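PDB 5IRB: RTX-adhesin from Marinomonas primoryensis, which belongs to a giant calcium-binding adhesin that binds its Antarctic bacterium to diatoms and ice, this piece being a run of calcium-bound beta-sandwich domains. Local coordinates for residues G28-T33 with S72-D77; L48-V53 with V67-S72; G138-D143 with T161-N166; M152-T157 with V171-S176. One frame throughout, in Å; residues are numbered along the deposited sequence.

Interaction 1. Residues G28-T33 with S72-D77; sequences GTVTLT and SDLSAD. With CA (calcium ion), chain H.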
loop_
_atom_site.group_PDB
_atom_site.type_symbol
_atom_site.label_atom_id
_atom_site.label_comp_id
_atom_site.label_asym_id
_atom_site.label_seq_id
_atom_site.Cartn_x
_atom_site.Cartn_y
_atom_site.Cartn_z
ATOM N N GLY A 28 -10.236 -30.060 9.627
ATOM C CA GLY A 28 -9.893 -31.465 9.803
ATOM C C GLY A 28 -10.659 -32.134 10.930
ATOM O O GLY A 28 -11.726 -31.675 11.326
ATOM N N THR A 29 -10.089 -33.197 11.488
ATOM C CA THR A 29 -10.680 -33.820 12.657
ATOM C C THR A 29 -9.967 -33.340 13.924
ATOM O O THR A 29 -8.783 -33.008 13.895
ATOM C CB THR A 29 -10.612 -35.350 12.571
ATOM O OG1 THR A 29 -9.242 -35.760 12.626
ATOM C CG2 THR A 29 -11.251 -35.848 11.260
ATOM N N VAL A 30 -10.716 -33.281 15.022
ATOM C CA VAL A 30 -10.223 -32.751 16.285
ATOM C C VAL A 30 -10.475 -33.774 17.412
ATOM O O VAL A 30 -11.516 -34.423 17.435
ATOM C CB VAL A 30 -10.901 -31.402 16.599
ATOM C CG1 VAL A 30 -10.597 -30.953 18.008
ATOM C CG2 VAL A 30 -10.460 -30.319 15.570
ATOM N N THR A 31 -9.517 -33.912 18.325
ATOM C CA THR A 31 -9.651 -34.790 19.467
ATOM C C THR A 31 -10.059 -34.030 20.713
ATOM O O THR A 31 -9.347 -33.135 21.169
ATOM C CB THR A 31 -8.348 -35.531 19.732
ATOM O OG1 THR A 31 -8.013 -36.285 18.566
ATOM C CG2 THR A 31 -8.510 -36.487 20.922
ATOM N N LEU A 32 -11.237 -34.365 21.230
ATOM C CA LEU A 32 -11.732 -33.791 22.461
ATOM C C LEU A 32 -11.518 -34.834 23.544
ATOM O O LEU A 32 -11.573 -36.024 23.269
ATOM C CB LEU A 32 -13.209 -33.437 22.324
ATOM C CG LEU A 32 -13.577 -32.449 21.217
ATOM C CD1 LEU A 32 -15.076 -32.180 21.201
ATOM C CD2 LEU A 32 -12.805 -31.150 21.394
ATOM N N THR A 33 -11.267 -34.390 24.770
ATOM C CA THR A 33 -10.844 -35.295 25.824
ATOM C C THR A 33 -11.429 -34.814 27.134
ATOM O O THR A 33 -11.834 -33.658 27.248
ATOM C CB THR A 33 -9.308 -35.389 25.976
ATOM O OG1 THR A 33 -8.805 -34.180 26.546
ATOM C CG2 THR A 33 -8.609 -35.686 24.647
ATOM N N SER A 72 -15.507 -29.274 11.507
ATOM C CA SER A 72 -16.584 -28.515 10.868
ATOM C C SER A 72 -17.787 -28.384 11.783
ATOM O O SER A 72 -18.443 -27.341 11.799
ATOM C CB SER A 72 -17.015 -29.176 9.549
ATOM O OG SER A 72 -17.671 -30.419 9.777
ATOM N N ASP A 73 -18.052 -29.429 12.577
ATOM C CA ASP A 73 -19.117 -29.369 13.566
ATOM C C ASP A 73 -18.781 -28.407 14.693
ATOM O O ASP A 73 -19.645 -27.664 15.142
ATOM C CB ASP A 73 -19.423 -30.769 14.105
ATOM C CG ASP A 73 -20.145 -31.618 13.084
ATOM O OD1 ASP A 73 -20.889 -31.034 12.266
ATOM O OD2 ASP A 73 -19.967 -32.851 13.077
ATOM N N LEU A 74 -17.529 -28.394 15.131
ATOM C CA LEU A 74 -17.118 -27.429 16.142
ATOM C C LEU A 74 -17.228 -25.998 15.575
ATOM O O LEU A 74 -17.791 -25.101 16.205
ATOM C CB LEU A 74 -15.682 -27.716 16.612
ATOM C CG LEU A 74 -15.430 -28.946 17.493
ATOM C CD1 LEU A 74 -13.947 -29.300 17.550
ATOM C CD2 LEU A 74 -15.974 -28.661 18.887
ATOM N N SER A 75 -16.759 -25.809 14.350
ATOM C CA SER A 75 -16.781 -24.484 13.749
ATOM C C SER A 75 -18.215 -23.981 13.532
ATOM O O SER A 75 -18.517 -22.811 13.780
ATOM C CB SER A 75 -16.017 -24.513 12.422
ATOM O OG SER A 75 -16.114 -23.262 11.772
ATOM N N ALA A 76 -19.105 -24.891 13.147
ATOM C CA ALA A 76 -20.506 -24.561 12.892
ATOM C C ALA A 76 -21.384 -24.484 14.141
ATOM O O ALA A 76 -22.490 -23.934 14.076
ATOM C CB ALA A 76 -21.106 -25.564 11.918
ATOM N N ASP A 77 -20.928 -25.057 15.257
ATOM C CA ASP A 77 -21.789 -25.189 16.440
ATOM C C ASP A 77 -22.267 -23.810 16.892
ATOM O O ASP A 77 -21.468 -22.961 17.298
ATOM C CB ASP A 77 -21.047 -25.911 17.582
ATOM C CG ASP A 77 -21.893 -26.062 18.843
ATOM O OD1 ASP A 77 -22.706 -27.029 18.931
ATOM O OD2 ASP A 77 -21.741 -25.202 19.757
HETATM CA CA CA H . -23.612 -26.390 21.043
HETATM O O HOH W 1 -13.874 -30.926 9.762
HETATM O O HOH W 2 -25.571 -25.951 19.497
HETATM O O HOH W 3 -25.152 -26.340 22.971
HETATM O O HOH W 4 -24.205 -28.873 21.076
#
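Leu-74 of helix 71-76 presses its CD1 methyl into the side of Val-30, lying 3.8 Å from both CG1 and CB of that valine and 4.1 Å from its CG2. The two side chains meet at a slant, with the leucine methyl set against the branch point and both arms rather than against a single tip. CG1 of Val-30 is anti to the backbone N (chi1 170°) while CG2 is anti to the carbonyl carbon, and this splay gives Leu-74 a broad apolar surface to lean on. The second branch of the leucine turns to Leu-32, where the packing is looser: Leu-74 CD2 lies 4.3 Å from Leu-32 CD1.

The arrangement belongs to a beta sandwich in which strand 29-38 is the middle strand of a three-stranded antiparallel sheet. The short helix follows directly on the neighbouring strand 64-70 and leads to strand 81-89 of the opposing sheet. Phe-104 of strand 95-106 packs on Leu-74 as well, so the leucine is enclosed by both sheets.

Toward Gly-28 the character changes, and the two backbones are joined through a water. It donates to Gly-28 O at 2.8 Å and accepts from Ser-72 N at 2.9 Å, bridging a gap too wide for a direct bond beside an exposed serine. At the far end of the helix, Asp-77 grips a calcium ion with both carboxylate oxygens, OD1 at 2.4 Å and OD2 at 2.6 Å from the metal; Asp-79, Ile-81 O and three waters complete the seven ligand atoms.

Interaction 2. Residues L48-V53 with V67-S72; sequences LVINGV and VSVAGS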
loop_
_atom_site.group_PDB
_atom_site.type_symbol
_atom_site.label_atom_id
_atom_site.label_comp_id
_atom_site.label_asym_id
_atom_site.label_seq_id
_atom_site.Cartn_x
_atom_site.Cartn_y
_atom_site.Cartn_z
ATOM N N LEU A 48 -21.293 -36.859 23.375
ATOM C CA LEU A 48 -21.071 -35.443 23.085
ATOM C C LEU A 48 -22.014 -35.018 21.984
ATOM O O LEU A 48 -22.233 -35.771 21.043
ATOM C CB LEU A 48 -19.649 -35.182 22.596
ATOM C CG LEU A 48 -18.372 -35.482 23.367
ATOM C CD1 LEU A 48 -17.207 -34.817 22.653
ATOM C CD2 LEU A 48 -18.466 -34.980 24.781
ATOM N N VAL A 49 -22.550 -33.805 22.071
ATOM C CA VAL A 49 -23.339 -33.277 20.957
ATOM C C VAL A 49 -22.736 -31.968 20.491
ATOM O O VAL A 49 -22.477 -31.079 21.292
ATOM C CB VAL A 49 -24.829 -33.078 21.317
ATOM C CG1 VAL A 49 -25.590 -32.486 20.120
ATOM C CG2 VAL A 49 -25.452 -34.406 21.761
ATOM N N ILE A 50 -22.531 -31.854 19.183
ATOM C CA ILE A 50 -21.905 -30.679 18.598
ATOM C C ILE A 50 -22.527 -30.449 17.246
ATOM O O ILE A 50 -22.533 -31.343 16.390
ATOM C CB ILE A 50 -20.370 -30.842 18.417
ATOM C CG1 ILE A 50 -19.682 -31.244 19.727
ATOM C CG2 ILE A 50 -19.759 -29.574 17.861
ATOM C CD1 ILE A 50 -18.429 -32.055 19.512
ATOM N N ASN A 51 -23.068 -29.249 17.069
ATOM C CA ASN A 51 -23.718 -28.856 15.815
ATOM C C ASN A 51 -24.827 -29.857 15.460
ATOM O O ASN A 51 -24.997 -30.232 14.302
ATOM C CB ASN A 51 -22.659 -28.740 14.702
ATOM C CG ASN A 51 -23.221 -28.174 13.381
ATOM O OD1 ASN A 51 -24.059 -27.283 13.389
ATOM N ND2 ASN A 51 -22.739 -28.691 12.259
ATOM N N GLY A 52 -25.567 -30.304 16.482
ATOM C CA GLY A 52 -26.559 -31.364 16.342
ATOM C C GLY A 52 -26.055 -32.772 16.054
ATOM O O GLY A 52 -26.839 -33.705 15.827
ATOM N N VAL A 53 -24.743 -32.958 16.104
ATOM C CA VAL A 53 -24.174 -34.252 15.743
ATOM C C VAL A 53 -23.676 -34.915 17.020
ATOM O O VAL A 53 -22.986 -34.287 17.827
ATOM C CB VAL A 53 -23.011 -34.123 14.738
ATOM C CG1 VAL A 53 -22.445 -35.490 14.413
ATOM C CG2 VAL A 53 -23.471 -33.414 13.454
ATOM N N VAL A 67 -12.108 -38.615 22.072
ATOM C CA VAL A 67 -12.955 -38.912 20.923
ATOM C C VAL A 67 -12.686 -37.953 19.762
ATOM O O VAL A 67 -12.499 -36.758 19.956
ATOM C CB VAL A 67 -14.473 -38.851 21.281
ATOM C CG1 VAL A 67 -14.904 -37.458 21.703
ATOM C CG2 VAL A 67 -15.341 -39.397 20.134
ATOM N N SER A 68 -12.623 -38.522 18.568
ATOM C CA SER A 68 -12.474 -37.770 17.327
ATOM C C SER A 68 -13.785 -37.121 16.873
ATOM O O SER A 68 -14.818 -37.802 16.751
ATOM C CB SER A 68 -11.951 -38.698 16.240
ATOM O OG SER A 68 -10.677 -38.274 15.807
ATOM N N VAL A 69 -13.751 -35.807 16.629
ATOM C CA VAL A 69 -14.937 -35.109 16.130
ATOM C C VAL A 69 -14.597 -34.273 14.886
ATOM O O VAL A 69 -13.433 -33.951 14.654
ATOM C CB VAL A 69 -15.569 -34.207 17.204
ATOM C CG1 VAL A 69 -15.813 -34.998 18.471
ATOM C CG2 VAL A 69 -14.693 -32.996 17.507
ATOM N N ALA A 70 -15.601 -33.954 14.075
ATOM C CA ALA A 70 -15.379 -33.093 12.907
ATOM C C ALA A 70 -15.104 -31.642 13.326
ATOM O O ALA A 70 -15.913 -31.002 13.994
ATOM C CB ALA A 70 -16.567 -33.169 11.960
ATOM N N GLY A 71 -13.964 -31.109 12.908
ATOM C CA GLY A 71 -13.719 -29.683 13.101
ATOM C C GLY A 71 -14.858 -28.819 12.575
ATOM O O GLY A 71 -15.198 -27.805 13.179
ATOM N N SER A 72 -15.507 -29.274 11.507
ATOM C CA SER A 72 -16.584 -28.515 10.868
ATOM C C SER A 72 -17.787 -28.384 11.783
ATOM O O SER A 72 -18.443 -27.341 11.799
ATOM C CB SER A 72 -17.015 -29.176 9.549
ATOM O OG SER A 72 -17.671 -30.419 9.777
#
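Ile-50 N donates to Val-53 O at 2.8 Å, and Val-53 N returns a bond to Ile-50 O, also at 2.8 Å. This pair closes the type I' turn through Asn-51 and Gly-52, the tight hairpin between strands 43-50 and 53-58. Its corner is held from outside too: Asn-51 gives its backbone N to OD1 of the calcium ligand Asp-77 and its ND2 to OD1 of Asp-73.

Across to residues 67-72 the contact is wholly apolar. The closest approach is Leu-48 CD1 to Val-67 CG1 at 3.6 Å, with the two side chains running past one another in opposite senses, so they meet flank to flank. Chi1 of 64° sets Val-67 CG1 between its backbone N and carbonyl carbon, and this is the methyl that receives the leucine. Ile-50 and Val-69 are turned differently, at about a right angle, with Ile-50 CD1 reaching Val-69 CG1 at 4.1 Å.

Strands 43-50 and 64-70 lie in opposite sheets of the beta sandwich. Their short segments run nearly parallel, 15° apart, with axes 9.4 Å from each other, a separation filled by the side chains that meet from the two strands. Leu-32 of strand 29-38 enters the same layer, touching Leu-48, Ile-50 and Val-69, while Val-82 and Ala-84 flank it from strand 81-89. Where strand 64-70 ends, Ala-70 takes the N-cap position of helix 71-76, and its backbone N is hydrogen-bonded to Tyr-55 OH, a hydroxyl from the second strand of the hairpin.

Interaction 3. Residues G138-D143 with T161-N166; sequences GRVGLD and TVVLAN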
loop_
_atom_site.group_PDB
_atom_site.type_symbol
_atom_site.label_atom_id
_atom_site.label_comp_id
_atom_site.label_asym_id
_atom_site.label_seq_id
_atom_site.Cartn_x
_atom_site.Cartn_y
_atom_site.Cartn_z
ATOM N N GLY A 138 3.155 3.729 3.142
ATOM C CA GLY A 138 1.752 3.487 3.405
ATOM C C GLY A 138 1.580 3.064 4.838
ATOM O O GLY A 138 2.476 3.259 5.657
ATOM N N ARG A 139 0.411 2.505 5.148
ATOM C CA ARG A 139 0.154 1.996 6.484
ATOM C C ARG A 139 -0.619 0.692 6.324
ATOM O O ARG A 139 -1.154 0.429 5.260
ATOM C CB ARG A 139 -0.612 3.034 7.311
ATOM C CG ARG A 139 -0.567 2.804 8.829
ATOM C CD ARG A 139 -1.644 3.629 9.518
ATOM N NE ARG A 139 -1.712 3.420 10.967
ATOM C CZ ARG A 139 -2.271 2.359 11.562
ATOM N NH1 ARG A 139 -2.785 1.377 10.824
ATOM N NH2 ARG A 139 -2.306 2.263 12.901
ATOM N N VAL A 140 -0.674 -0.130 7.365
ATOM C CA VAL A 140 -1.538 -1.317 7.334
ATOM C C VAL A 140 -2.595 -1.167 8.429
ATOM O O VAL A 140 -2.443 -0.344 9.340
ATOM C CB VAL A 140 -0.742 -2.630 7.498
ATOM C CG1 VAL A 140 0.223 -2.827 6.328
ATOM C CG2 VAL A 140 0.024 -2.636 8.793
ATOM N N GLY A 141 -3.715 -1.875 8.310
ATOM C CA GLY A 141 -4.757 -1.722 9.312
ATOM C C GLY A 141 -5.426 -3.019 9.725
ATOM O O GLY A 141 -5.039 -4.099 9.276
ATOM N N LEU A 142 -6.491 -2.878 10.510
ATOM C CA LEU A 142 -7.230 -3.983 11.109
ATOM C C LEU A 142 -6.271 -4.939 11.824
ATOM O O LEU A 142 -5.555 -4.506 12.725
ATOM C CB LEU A 142 -8.064 -4.711 10.054
ATOM C CG LEU A 142 -9.155 -3.811 9.441
ATOM C CD1 LEU A 142 -10.129 -4.618 8.600
ATOM C CD2 LEU A 142 -9.912 -2.964 10.494
ATOM N N ASP A 143 -6.279 -6.219 11.451
ATOM C CA ASP A 143 -5.470 -7.233 12.138
ATOM C C ASP A 143 -4.028 -7.367 11.656
ATOM O O ASP A 143 -3.286 -8.169 12.197
ATOM C CB ASP A 143 -6.161 -8.602 12.069
ATOM C CG ASP A 143 -7.465 -8.649 12.865
ATOM O OD1 ASP A 143 -7.550 -8.004 13.946
ATOM O OD2 ASP A 143 -8.439 -9.261 12.353
ATOM N N THR A 161 9.494 -4.934 2.266
ATOM C CA THR A 161 9.853 -4.302 3.532
ATOM C C THR A 161 8.997 -4.887 4.669
ATOM O O THR A 161 8.319 -5.911 4.493
ATOM C CB THR A 161 9.728 -2.748 3.448
ATOM O OG1 THR A 161 10.285 -2.151 4.626
ATOM C CG2 THR A 161 8.304 -2.302 3.308
ATOM N N VAL A 162 9.080 -4.280 5.846
ATOM C CA VAL A 162 8.380 -4.798 7.007
ATOM C C VAL A 162 7.575 -3.701 7.699
ATOM O O VAL A 162 7.981 -2.537 7.719
ATOM C CB VAL A 162 9.378 -5.441 7.998
ATOM C CG1 VAL A 162 8.705 -5.799 9.312
ATOM C CG2 VAL A 162 9.981 -6.703 7.385
ATOM N N VAL A 163 6.422 -4.069 8.253
ATOM C CA VAL A 163 5.611 -3.120 8.976
ATOM C C VAL A 163 6.322 -2.675 10.262
ATOM O O VAL A 163 6.715 -3.501 11.087
ATOM C CB VAL A 163 4.237 -3.740 9.272
ATOM C CG1 VAL A 163 3.383 -2.806 10.107
ATOM C CG2 VAL A 163 3.554 -4.193 7.959
ATOM N N LEU A 164 6.457 -1.362 10.441
ATOM C CA LEU A 164 7.075 -0.798 11.645
ATOM C C LEU A 164 6.137 -0.842 12.836
ATOM O O LEU A 164 4.957 -1.150 12.689
ATOM C CB LEU A 164 7.507 0.652 11.406
ATOM C CG LEU A 164 8.339 0.994 10.173
ATOM C CD1 LEU A 164 8.703 2.446 10.231
ATOM C CD2 LEU A 164 9.615 0.157 10.187
ATOM N N ALA A 165 6.648 -0.428 13.988
ATOM C CA ALA A 165 5.897 -0.524 15.238
ATOM C C ALA A 165 4.596 0.242 15.141
ATOM O O ALA A 165 3.561 -0.218 15.606
ATOM C CB ALA A 165 6.739 0.000 16.393
ATOM N N ASN A 166 4.629 1.405 14.501
ATOM C CA ASN A 166 3.401 2.180 14.410
ATOM C C ASN A 166 2.522 1.802 13.213
ATOM O O ASN A 166 1.635 2.558 12.859
ATOM C CB ASN A 166 3.730 3.668 14.377
ATOM C CG ASN A 166 4.443 4.068 13.107
ATOM O OD1 ASN A 166 4.602 3.263 12.179
ATOM N ND2 ASN A 166 4.870 5.317 13.049
#
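With chi1 at -63°, Val-140 holds CG1 anti to its carbonyl carbon and leaves CG2 between the carbonyl carbon and the backbone N; Val-163, at 176°, has CG1 anti to N and CG2 anti to the carbonyl carbon. Both side chains point across the contact, and these rotations put Val-140 CG2 and Val-163 CG1 foremost where the two meet tip to tip. The tightest touch is between these two methyls, Val-140 CG2 to Val-163 CG1 at 3.6 Å. Val-163 CG2 fits against both arms of its partner, 3.9 Å from Val-140 CG2 and 4.0 Å from Val-140 CG1. Both residues are buried.

Beside this apolar patch the contact becomes thin and polar. The Arg-139 chain extends from CG to NE and brings NE to 3.9 Å from Asn-166 O, too long for a hydrogen bond, with the carbonyl oxygen set obliquely to the guanidinium. The exact placing of the guanidinium is doubtful, because NH1 is modelled implausibly near the Val-140 carbonyl. Asn-166 itself is tied to Thr-168 through a hydrogen bond between its OD1, as acceptor, and Thr-168 OG1.

The valine pair joins the two layers of a beta sandwich. Val-140 sits on strand 133-142, between strands 112-116 and 168-174 of one sheet, with Ile-114 and Trp-169 against it, whereas Val-163 directly follows strand 157-162, an outer strand of the facing sheet, and rests on Val-150 of the adjacent strand 149-154.

Interaction 4. Residues M152-T157 with V171-S176; sequences MTINGT and VGVSGS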
loop_
_atom_site.group_PDB
_atom_site.type_symbol
_atom_site.label_atom_id
_atom_site.label_comp_id
_atom_site.label_asym_id
_atom_site.label_seq_id
_atom_site.Cartn_x
_atom_site.Cartn_y
_atom_site.Cartn_z
ATOM N N MET A 152 5.688 -5.804 -3.125
ATOM C CA MET A 152 5.154 -5.203 -4.339
ATOM C C MET A 152 6.111 -5.545 -5.454
ATOM O O MET A 152 7.314 -5.654 -5.216
ATOM C CB MET A 152 5.006 -3.701 -4.180
ATOM C CG MET A 152 6.323 -3.001 -3.906
ATOM S SD MET A 152 6.057 -1.411 -3.133
ATOM C CE MET A 152 5.903 -1.964 -1.431
ATOM N N THR A 153 5.587 -5.751 -6.658
ATOM C CA THR A 153 6.435 -6.000 -7.808
ATOM C C THR A 153 6.213 -4.887 -8.837
ATOM O O THR A 153 5.112 -4.719 -9.372
ATOM C CB THR A 153 6.147 -7.363 -8.438
ATOM O OG1 THR A 153 6.297 -8.375 -7.445
ATOM C CG2 THR A 153 7.125 -7.640 -9.560
ATOM N N ILE A 154 7.271 -4.129 -9.094
ATOM C CA ILE A 154 7.168 -2.889 -9.859
ATOM C C ILE A 154 8.116 -2.977 -11.039
ATOM O O ILE A 154 9.334 -3.066 -10.858
ATOM C CB ILE A 154 7.487 -1.648 -8.995
ATOM C CG1 ILE A 154 6.566 -1.608 -7.778
ATOM C CG2 ILE A 154 7.327 -0.347 -9.819
ATOM C CD1 ILE A 154 6.907 -0.540 -6.765
ATOM N N ASN A 155 7.542 -2.995 -12.240
ATOM C CA ASN A 155 8.300 -3.201 -13.469
ATOM C C ASN A 155 9.093 -4.496 -13.414
ATOM O O ASN A 155 10.234 -4.564 -13.867
ATOM C CB ASN A 155 9.236 -2.020 -13.713
ATOM C CG ASN A 155 9.773 -1.980 -15.127
ATOM O OD1 ASN A 155 9.090 -2.385 -16.062
ATOM N ND2 ASN A 155 11.002 -1.493 -15.288
ATOM N N GLY A 156 8.485 -5.534 -12.850
ATOM C CA GLY A 156 9.148 -6.826 -12.753
ATOM C C GLY A 156 10.086 -6.978 -11.576
ATOM O O GLY A 156 10.607 -8.064 -11.335
ATOM N N THR A 157 10.289 -5.918 -10.808
ATOM C CA THR A 157 11.197 -6.027 -9.675
ATOM C C THR A 157 10.423 -6.081 -8.376
ATOM O O THR A 157 9.593 -5.212 -8.085
ATOM C CB THR A 157 12.185 -4.843 -9.616
ATOM O OG1 THR A 157 13.055 -4.885 -10.755
ATOM C CG2 THR A 157 13.006 -4.883 -8.324
ATOM N N VAL A 171 9.520 1.893 1.618
ATOM C CA VAL A 171 10.627 1.238 0.943
ATOM C C VAL A 171 11.060 2.087 -0.264
ATOM O O VAL A 171 10.223 2.692 -0.954
ATOM C CB VAL A 171 10.239 -0.197 0.515
ATOM C CG1 VAL A 171 9.116 -0.189 -0.489
ATOM C CG2 VAL A 171 11.440 -0.946 -0.025
ATOM N N GLY A 172 12.367 2.165 -0.473
ATOM C CA GLY A 172 12.935 2.908 -1.586
ATOM C C GLY A 172 12.784 2.131 -2.879
ATOM O O GLY A 172 13.152 0.965 -2.960
ATOM N N VAL A 173 12.213 2.765 -3.888
ATOM C CA VAL A 173 11.980 2.111 -5.173
ATOM C C VAL A 173 12.702 2.937 -6.249
ATOM O O VAL A 173 12.788 4.148 -6.135
ATOM C CB VAL A 173 10.470 2.009 -5.466
ATOM C CG1 VAL A 173 10.184 1.659 -6.932
ATOM C CG2 VAL A 173 9.804 1.004 -4.483
ATOM N N SER A 174 13.223 2.288 -7.277
ATOM C CA SER A 174 13.894 3.026 -8.335
ATOM C C SER A 174 12.885 3.769 -9.221
ATOM O O SER A 174 11.903 3.195 -9.697
ATOM C CB SER A 174 14.758 2.093 -9.168
ATOM O OG SER A 174 13.958 1.405 -10.105
ATOM N N GLY A 175 13.125 5.066 -9.399
ATOM C CA GLY A 175 12.360 5.896 -10.320
ATOM C C GLY A 175 12.096 5.295 -11.688
ATOM O O GLY A 175 11.018 5.471 -12.250
ATOM N N SER A 176 13.067 4.581 -12.235
ATOM C CA SER A 176 12.884 4.039 -13.573
ATOM C C SER A 176 11.866 2.901 -13.604
ATOM O O SER A 176 11.153 2.753 -14.598
ATOM C CB SER A 176 14.223 3.572 -14.154
ATOM O OG SER A 176 14.995 2.880 -13.188
#
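Met-152 and Val-171 point at each other end on, the methionine CE meeting Val-171 CG1 at 3.8 Å. A bend at chi3 (84°) swings that terminal methyl out of the line of the chain and onto the valine. Ile-154 approaches Val-173 obliquely instead: its CD1 settles over the valine fork, 3.9 Å from Val-173 CG1 and 4.0 Å from Val-173 CG2, so one methyl is received by two.

These pairs bridge the two sheets of a beta sandwich, strand 149-154 in one and 168-174 in the other, and the touching parts of the backbone run only 10° apart. Val-136 of strand 133-142 lies against both Met-152 and Val-173, and Phe-184 of strand 183-191 against Ile-154.

Past the apolar layer the two segments stay close, but the contact becomes looser and polar. The type I' turn from Ile-154 to Thr-157 carries Asn-155 near helix 175-180, where its ND2 comes within 4.3 Å of Ser-176 O without bonding to it and is hydrogen-bonded to Asp-177 OD1 instead. The Asn-155 backbone N is bonded to OD2 of Asp-181, which together with Ser-183 binds a calcium ion, while Ser-174 occupies the N-cap of the helix.

In the fold
Interactions 1 and 2 are buried and share Ser-72 and one core: strand 29-38 pairs with strand 64-70, Val-30 O bonding to Val-69 N at 2.8 Å, and interaction 2 is nested within the loop closed by interaction 1. Interaction 4 repeats the design of interaction 2 about 50 Å away, centre to centre, in the next sandwich, with the same turn type and an equivalent turn-to-aspartate link beside a calcium site. Interactions 3 and 4 are only partly buried. They meet through Thr-161 and Val-171, but interaction 3 lies away from the annotated sites and its polar margin reaches the surface. Apolar methyl packing dominates all four; interaction 1 adds a bridging water and a directly bound metal.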